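Local coordinates for Blr3880 protein (Bradyrhizobium japonicum, PDB 2OOD) that probably catalyses the zinc-dependent hydrolytic deamination of guanine to xanthine and ammonia, a step of purine degradation, at residues Y110-L124 against S142-R156. Numbering follows the deposited sequence.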
loop_
_atom_site.group_PDB
_atom_site.type_symbol
_atom_site.label_atom_id
_atom_site.label_comp_id
_atom_site.label_asym_id
_atom_site.label_seq_id
_atom_site.Cartn_x
_atom_site.Cartn_y
_atom_site.Cartn_z
ATOM N N TYR A 110 17.606 -2.194 -22.942
ATOM C CA TYR A 110 18.825 -2.572 -22.249
ATOM C C TYR A 110 19.831 -3.298 -23.131
ATOM O O TYR A 110 20.872 -3.753 -22.649
ATOM C CB TYR A 110 18.489 -3.399 -21.003
ATOM C CG TYR A 110 17.911 -2.548 -19.892
ATOM C CD1 TYR A 110 16.672 -1.935 -20.030
ATOM C CD2 TYR A 110 18.629 -2.305 -18.731
ATOM C CE1 TYR A 110 16.167 -1.097 -19.042
ATOM C CE2 TYR A 110 18.134 -1.470 -17.738
ATOM C CZ TYR A 110 16.905 -0.869 -17.899
ATOM O OH TYR A 110 16.419 -0.029 -16.916
ATOM N N LYS A 111 19.508 -3.408 -24.420
ATOM C CA LYS A 111 20.396 -4.034 -25.402
ATOM C C LYS A 111 21.553 -3.051 -25.543
ATOM O O LYS A 111 22.714 -3.439 -25.700
ATOM C CB LYS A 111 19.700 -4.153 -26.759
ATOM C CG LYS A 111 19.290 -5.544 -27.176
ATOM C CD LYS A 111 18.778 -5.518 -28.615
ATOM C CE LYS A 111 18.346 -6.909 -29.080
ATOM N NZ LYS A 111 17.621 -6.882 -30.408
ATOM N N ASP A 112 21.190 -1.769 -25.497
ATOM C CA ASP A 112 22.107 -0.641 -25.596
ATOM C C ASP A 112 22.842 -0.525 -24.258
ATOM O O ASP A 112 22.208 -0.350 -23.213
ATOM C CB ASP A 112 21.291 0.618 -25.875
ATOM C CG ASP A 112 22.136 1.858 -25.943
ATOM O OD1 ASP A 112 22.212 2.463 -27.036
ATOM O OD2 ASP A 112 22.726 2.232 -24.904
ATOM N N ARG A 113 24.172 -0.610 -24.282
ATOM C CA ARG A 113 24.947 -0.567 -23.045
ATOM C C ARG A 113 24.894 0.738 -22.260
ATOM O O ARG A 113 25.068 0.730 -21.039
ATOM C CB ARG A 113 26.398 -0.940 -23.320
ATOM C CG ARG A 113 27.201 -1.168 -22.063
ATOM C CD ARG A 113 28.623 -1.531 -22.409
ATOM N NE ARG A 113 28.713 -2.782 -23.160
ATOM C CZ ARG A 113 28.462 -3.987 -22.653
ATOM N NH1 ARG A 113 28.097 -4.122 -21.383
ATOM N NH2 ARG A 113 28.597 -5.065 -23.413
ATOM N N ASN A 114 24.659 1.856 -22.935
ATOM C CA ASN A 114 24.577 3.133 -22.235
ATOM C C ASN A 114 23.320 3.194 -21.380
ATOM O O ASN A 114 23.364 3.609 -20.219
ATOM C CB ASN A 114 24.585 4.299 -23.224
ATOM C CG ASN A 114 25.951 4.525 -23.838
ATOM O OD1 ASN A 114 26.914 4.864 -23.142
ATOM N ND2 ASN A 114 26.048 4.326 -25.148
ATOM N N TYR A 115 22.199 2.776 -21.962
ATOM C CA TYR A 115 20.921 2.761 -21.256
ATOM C C TYR A 115 21.007 1.760 -20.110
ATOM O O TYR A 115 20.561 2.029 -19.006
ATOM C CB TYR A 115 19.801 2.342 -22.206
ATOM C CG TYR A 115 18.419 2.702 -21.734
ATOM C CD1 TYR A 115 17.894 3.959 -21.969
ATOM C CD2 TYR A 115 17.632 1.785 -21.058
ATOM C CE1 TYR A 115 16.613 4.298 -21.547
ATOM C CE2 TYR A 115 16.346 2.113 -20.627
ATOM C CZ TYR A 115 15.842 3.374 -20.879
ATOM O OH TYR A 115 14.555 3.710 -20.485
ATOM N N ALA A 116 21.587 0.600 -20.386
ATOM C CA ALA A 116 21.730 -0.438 -19.382
ATOM C C ALA A 116 22.536 0.080 -18.205
ATOM O O ALA A 116 22.188 -0.154 -17.045
ATOM C CB ALA A 116 22.413 -1.659 -19.983
ATOM N N ARG A 117 23.622 0.786 -18.506
ATOM C CA ARG A 117 24.482 1.328 -17.458
ATOM C C ARG A 117 23.737 2.339 -16.585
ATOM O O ARG A 117 23.921 2.373 -15.367
ATOM C CB ARG A 117 25.724 1.979 -18.069
ATOM C CG ARG A 117 26.692 2.497 -17.023
ATOM C CD ARG A 117 27.839 3.277 -17.641
ATOM N NE ARG A 117 28.686 2.431 -18.471
ATOM C CZ ARG A 117 28.855 2.598 -19.780
ATOM N NH1 ARG A 117 28.223 3.586 -20.410
ATOM N NH2 ARG A 117 29.667 1.790 -20.456
ATOM N N GLU A 118 22.893 3.159 -17.204
ATOM C CA GLU A 118 22.137 4.150 -16.450
ATOM C C GLU A 118 21.043 3.498 -15.604
ATOM O O GLU A 118 20.823 3.892 -14.457
ATOM C CB GLU A 118 21.506 5.169 -17.384
ATOM C CG GLU A 118 21.540 6.561 -16.806
ATOM C CD GLU A 118 20.298 7.358 -17.143
ATOM O OE1 GLU A 118 19.866 7.330 -18.326
ATOM O OE2 GLU A 118 19.763 8.021 -16.216
ATOM N N GLY A 119 20.355 2.508 -16.173
ATOM C CA GLY A 119 19.311 1.817 -15.441
ATOM C C GLY A 119 19.909 1.132 -14.229
ATOM O O GLY A 119 19.396 1.261 -13.121
ATOM N N VAL A 120 21.006 0.409 -14.434
ATOM C CA VAL A 120 21.671 -0.287 -13.342
ATOM C C VAL A 120 22.027 0.674 -12.219
ATOM O O VAL A 120 21.955 0.326 -11.044
ATOM C CB VAL A 120 22.965 -0.968 -13.811
ATOM C CG1 VAL A 120 23.748 -1.467 -12.609
ATOM C CG2 VAL A 120 22.635 -2.117 -14.750
ATOM N N LYS A 121 22.414 1.886 -12.593
ATOM C CA LYS A 121 22.784 2.906 -11.626
ATOM C C LYS A 121 21.555 3.321 -10.817
ATOM O O LYS A 121 21.586 3.349 -9.587
ATOM C CB LYS A 121 23.356 4.120 -12.357
ATOM C CG LYS A 121 23.814 5.243 -11.441
ATOM C CD LYS A 121 23.639 6.599 -12.120
ATOM C CE LYS A 121 24.157 7.735 -11.246
ATOM N NZ LYS A 121 23.598 7.706 -9.857
ATOM N N ARG A 122 20.472 3.639 -11.515
ATOM C CA ARG A 122 19.236 4.054 -10.857
ATOM C C ARG A 122 18.593 2.913 -10.079
ATOM O O ARG A 122 17.977 3.130 -9.033
ATOM C CB ARG A 122 18.260 4.595 -11.895
ATOM C CG ARG A 122 18.706 5.902 -12.495
ATOM C CD ARG A 122 17.959 6.181 -13.761
ATOM N NE ARG A 122 18.280 7.495 -14.304
ATOM C CZ ARG A 122 17.968 8.649 -13.719
ATOM N NH1 ARG A 122 17.323 8.661 -12.558
ATOM N NH2 ARG A 122 18.292 9.796 -14.306
ATOM N N PHE A 123 18.744 1.701 -10.597
ATOM C CA PHE A 123 18.202 0.514 -9.958
ATOM C C PHE A 123 18.837 0.339 -8.578
ATOM O O PHE A 123 18.135 0.203 -7.580
ATOM C CB PHE A 123 18.496 -0.700 -10.841
ATOM C CG PHE A 123 18.095 -2.015 -10.244
ATOM C CD1 PHE A 123 16.758 -2.375 -10.149
ATOM C CD2 PHE A 123 19.061 -2.916 -9.810
ATOM C CE1 PHE A 123 16.389 -3.618 -9.634
ATOM C CE2 PHE A 123 18.705 -4.160 -9.293
ATOM C CZ PHE A 123 17.365 -4.509 -9.207
ATOM N N LEU A 124 20.167 0.344 -8.526
ATOM C CA LEU A 124 20.881 0.175 -7.267
ATOM C C LEU A 124 20.716 1.362 -6.316
ATOM O O LEU A 124 20.719 1.185 -5.098
ATOM C CB LEU A 124 22.365 -0.101 -7.533
ATOM C CG LEU A 124 22.643 -1.473 -8.163
ATOM C CD1 LEU A 124 24.087 -1.584 -8.577
ATOM C CD2 LEU A 124 22.299 -2.564 -7.173
ATOM N N SER A 142 19.375 -9.943 -23.073
ATOM C CA SER A 142 20.675 -9.509 -23.584
ATOM C C SER A 142 21.733 -9.525 -22.488
ATOM O O SER A 142 21.526 -8.977 -21.413
ATOM C CB SER A 142 20.567 -8.092 -24.149
ATOM O OG SER A 142 21.843 -7.472 -24.200
ATOM N N PRO A 143 22.891 -10.144 -22.753
ATOM C CA PRO A 143 23.954 -10.199 -21.739
ATOM C C PRO A 143 24.405 -8.824 -21.222
ATOM O O PRO A 143 24.912 -8.715 -20.104
ATOM C CB PRO A 143 25.079 -10.953 -22.456
ATOM C CG PRO A 143 24.334 -11.858 -23.385
ATOM C CD PRO A 143 23.248 -10.948 -23.934
ATOM N N VAL A 144 24.210 -7.787 -22.033
ATOM C CA VAL A 144 24.596 -6.421 -21.670
ATOM C C VAL A 144 24.088 -6.015 -20.284
ATOM O O VAL A 144 24.878 -5.721 -19.383
ATOM C CB VAL A 144 24.060 -5.407 -22.709
ATOM C CG1 VAL A 144 24.432 -3.992 -22.311
ATOM C CG2 VAL A 144 24.616 -5.731 -24.076
ATOM N N ALA A 145 22.766 -6.001 -20.123
ATOM C CA ALA A 145 22.149 -5.631 -18.857
ATOM C C ALA A 145 22.744 -6.415 -17.688
ATOM O O ALA A 145 22.976 -5.858 -16.616
ATOM C CB ALA A 145 20.653 -5.854 -18.930
ATOM N N THR A 146 22.993 -7.705 -17.885
ATOM C CA THR A 146 23.569 -8.520 -16.820
ATOM C C THR A 146 25.005 -8.114 -16.490
ATOM O O THR A 146 25.391 -8.070 -15.318
ATOM C CB THR A 146 23.563 -10.021 -17.185
ATOM O OG1 THR A 146 22.210 -10.481 -17.277
ATOM C CG2 THR A 146 24.295 -10.834 -16.121
ATOM N N GLU A 147 25.798 -7.825 -17.519
ATOM C CA GLU A 147 27.187 -7.432 -17.308
ATOM C C GLU A 147 27.249 -6.119 -16.539
ATOM O O GLU A 147 27.966 -6.012 -15.544
ATOM C CB GLU A 147 27.917 -7.281 -18.645
ATOM C CG GLU A 147 27.948 -8.543 -19.484
ATOM C CD GLU A 147 28.414 -8.284 -20.908
ATOM O OE1 GLU A 147 28.339 -7.115 -21.340
ATOM O OE2 GLU A 147 28.839 -9.243 -21.596
ATOM N N GLU A 148 26.490 -5.125 -16.992
ATOM C CA GLU A 148 26.481 -3.829 -16.324
ATOM C C GLU A 148 26.020 -3.916 -14.871
ATOM O O GLU A 148 26.485 -3.149 -14.032
ATOM C CB GLU A 148 25.596 -2.838 -17.083
ATOM C CG GLU A 148 26.158 -2.396 -18.425
ATOM C CD GLU A 148 27.573 -1.848 -18.317
ATOM O OE1 GLU A 148 27.830 -1.033 -17.406
ATOM O OE2 GLU A 148 28.427 -2.223 -19.148
ATOM N N LEU A 149 25.111 -4.846 -14.574
ATOM C CA LEU A 149 24.601 -5.007 -13.214
ATOM C C LEU A 149 25.645 -5.593 -12.273
ATOM O O LEU A 149 25.851 -5.094 -11.171
ATOM C CB LEU A 149 23.350 -5.894 -13.196
ATOM C CG LEU A 149 22.887 -6.283 -11.786
ATOM C CD1 LEU A 149 22.405 -5.059 -11.038
ATOM C CD2 LEU A 149 21.789 -7.314 -11.868
ATOM N N PHE A 150 26.299 -6.661 -12.703
ATOM C CA PHE A 150 27.317 -7.284 -11.873
ATOM C C PHE A 150 28.474 -6.332 -11.595
ATOM O O PHE A 150 28.992 -6.275 -10.481
ATOM C CB PHE A 150 27.862 -8.539 -12.551
ATOM C CG PHE A 150 27.034 -9.767 -12.317
ATOM C CD1 PHE A 150 26.769 -10.204 -11.021
ATOM C CD2 PHE A 150 26.558 -10.516 -13.391
ATOM C CE1 PHE A 150 26.043 -11.374 -10.794
ATOM C CE2 PHE A 150 25.832 -11.689 -13.175
ATOM C CZ PHE A 150 25.576 -12.118 -11.873
ATOM N N GLU A 151 28.879 -5.582 -12.610
ATOM C CA GLU A 151 29.995 -4.666 -12.462
ATOM C C GLU A 151 29.733 -3.467 -11.558
ATOM O O GLU A 151 30.604 -3.084 -10.772
ATOM C CB GLU A 151 30.486 -4.240 -13.847
ATOM C CG GLU A 151 31.507 -5.226 -14.404
ATOM C CD GLU A 151 31.601 -5.226 -15.915
ATOM O OE1 GLU A 151 31.607 -4.133 -16.522
ATOM O OE2 GLU A 151 31.685 -6.331 -16.500
ATOM N N GLU A 152 28.543 -2.878 -11.648
ATOM C CA GLU A 152 28.214 -1.745 -10.790
ATOM C C GLU A 152 28.006 -2.265 -9.371
ATOM O O GLU A 152 28.173 -1.534 -8.401
ATOM C CB GLU A 152 26.949 -1.044 -11.285
ATOM C CG GLU A 152 26.475 0.083 -10.390
ATOM C CD GLU A 152 27.529 1.159 -10.185
ATOM O OE1 GLU A 152 28.562 1.120 -10.880
ATOM O OE2 GLU A 152 27.327 2.050 -9.333
ATOM N N ALA A 153 27.644 -3.539 -9.257
ATOM C CA ALA A 153 27.432 -4.146 -7.954
ATOM C C ALA A 153 28.792 -4.321 -7.297
ATOM O O ALA A 153 28.923 -4.230 -6.078
ATOM C CB ALA A 153 26.730 -5.498 -8.096
ATOM N N SER A 154 29.805 -4.568 -8.115
ATOM C CA SER A 154 31.161 -4.739 -7.611
ATOM C C SER A 154 31.732 -3.437 -7.047
ATOM O O SER A 154 32.343 -3.439 -5.977
ATOM C CB SER A 154 32.074 -5.251 -8.722
ATOM O OG SER A 154 31.687 -6.551 -9.113
ATOM N N ARG A 155 31.536 -2.331 -7.761
ATOM C CA ARG A 155 32.045 -1.041 -7.310
ATOM C C ARG A 155 31.494 -0.678 -5.937
ATOM O O ARG A 155 32.181 -0.029 -5.130
ATOM C CB ARG A 155 31.688 0.057 -8.313
ATOM C CG ARG A 155 32.206 -0.202 -9.715
ATOM C CD ARG A 155 31.819 0.912 -10.656
ATOM N NE ARG A 155 32.095 0.532 -12.032
ATOM C CZ ARG A 155 31.202 -0.003 -12.861
ATOM N NH1 ARG A 155 29.962 -0.213 -12.454
ATOM N NH2 ARG A 155 31.556 -0.346 -14.095
ATOM N N ARG A 156 30.259 -1.092 -5.668
ATOM C CA ARG A 156 29.638 -0.809 -4.385
ATOM C C ARG A 156 29.868 -2.001 -3.464
ATOM O O ARG A 156 29.589 -1.946 -2.267
ATOM C CB ARG A 156 28.144 -0.554 -4.569
ATOM C CG ARG A 156 27.824 0.316 -5.769
ATOM C CD ARG A 156 26.484 1.005 -5.634
ATOM N NE ARG A 156 26.055 1.609 -6.893
ATOM C CZ ARG A 156 25.008 2.421 -7.014
ATOM N NH1 ARG A 156 24.282 2.732 -5.952
ATOM N NH2 ARG A 156 24.679 2.917 -8.197
HETATM O O HOH W 1 30.275 0.269 -17.792
HETATM O O HOH W 2 30.898 -0.387 -20.315
#
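Val120 of helix 113-124 fits as a knob into a hole formed by Ala145, Glu148, Leu149 and Glu152 of helix 143-156. Val120 CG1 lies 3.5 Å from Glu152 CB, and its CG2 rests against the backbone of Leu149. Leu149 CD1 reaches back to Val120 CG1 and to the Phe123 ring. Ala116 CB packs against Val144 CG1 and Glu148 CG. With alanine on both helices the backbones come close, Ala116 CA lying 5.2 Å from Ala145 CA. The two axes approach to 8.8 Å and cross at -43°.

At one end Leu124 CD1 meets Glu152 CG at 3.4 Å, the two side chains running alongside each other but pointing opposite ways. Leu124 CB sits over the centre of one face of the Arg156 guanidinium, whose NE is salt-bridged to Glu152 OE2 and whose NH1 pairs with Asp125.

At the other end, CG anti to the backbone N (chi1 -169°) and a bend at chi3 turn the Arg113 guanidinium toward two glutamates. Arg113 NH1 and NH2 both grip Glu147 OE1 end-on, NH2 at 2.9 Å, with the guanidinium and carboxylate nearly coplanar. Arg113 NH1 also reaches the anti lone pair of Glu148 OE2 at 3.0 Å. An alanine at Arg113 would probably leave Glu147 OE1 and Glu148 OE2 without their shared charged partner and take the guanidinium away from Val144 CG1. Glu147 OE2 is bridged to Arg188 of helix 179-193. The salt bridge from Arg117 NE to Glu148 OE1 is long, 3.7 Å; water 1 links the same two atoms, and water 2 links Arg117 NH2 to Glu148 OE2.

In this TIM-barrel-clan amidohydrolase, two neighbouring outer helices are thus joined by interlocking apolar side chains and by carboxylates at the polar edge, where the buried Glu148 is likely to be kept ionised by the two arginines.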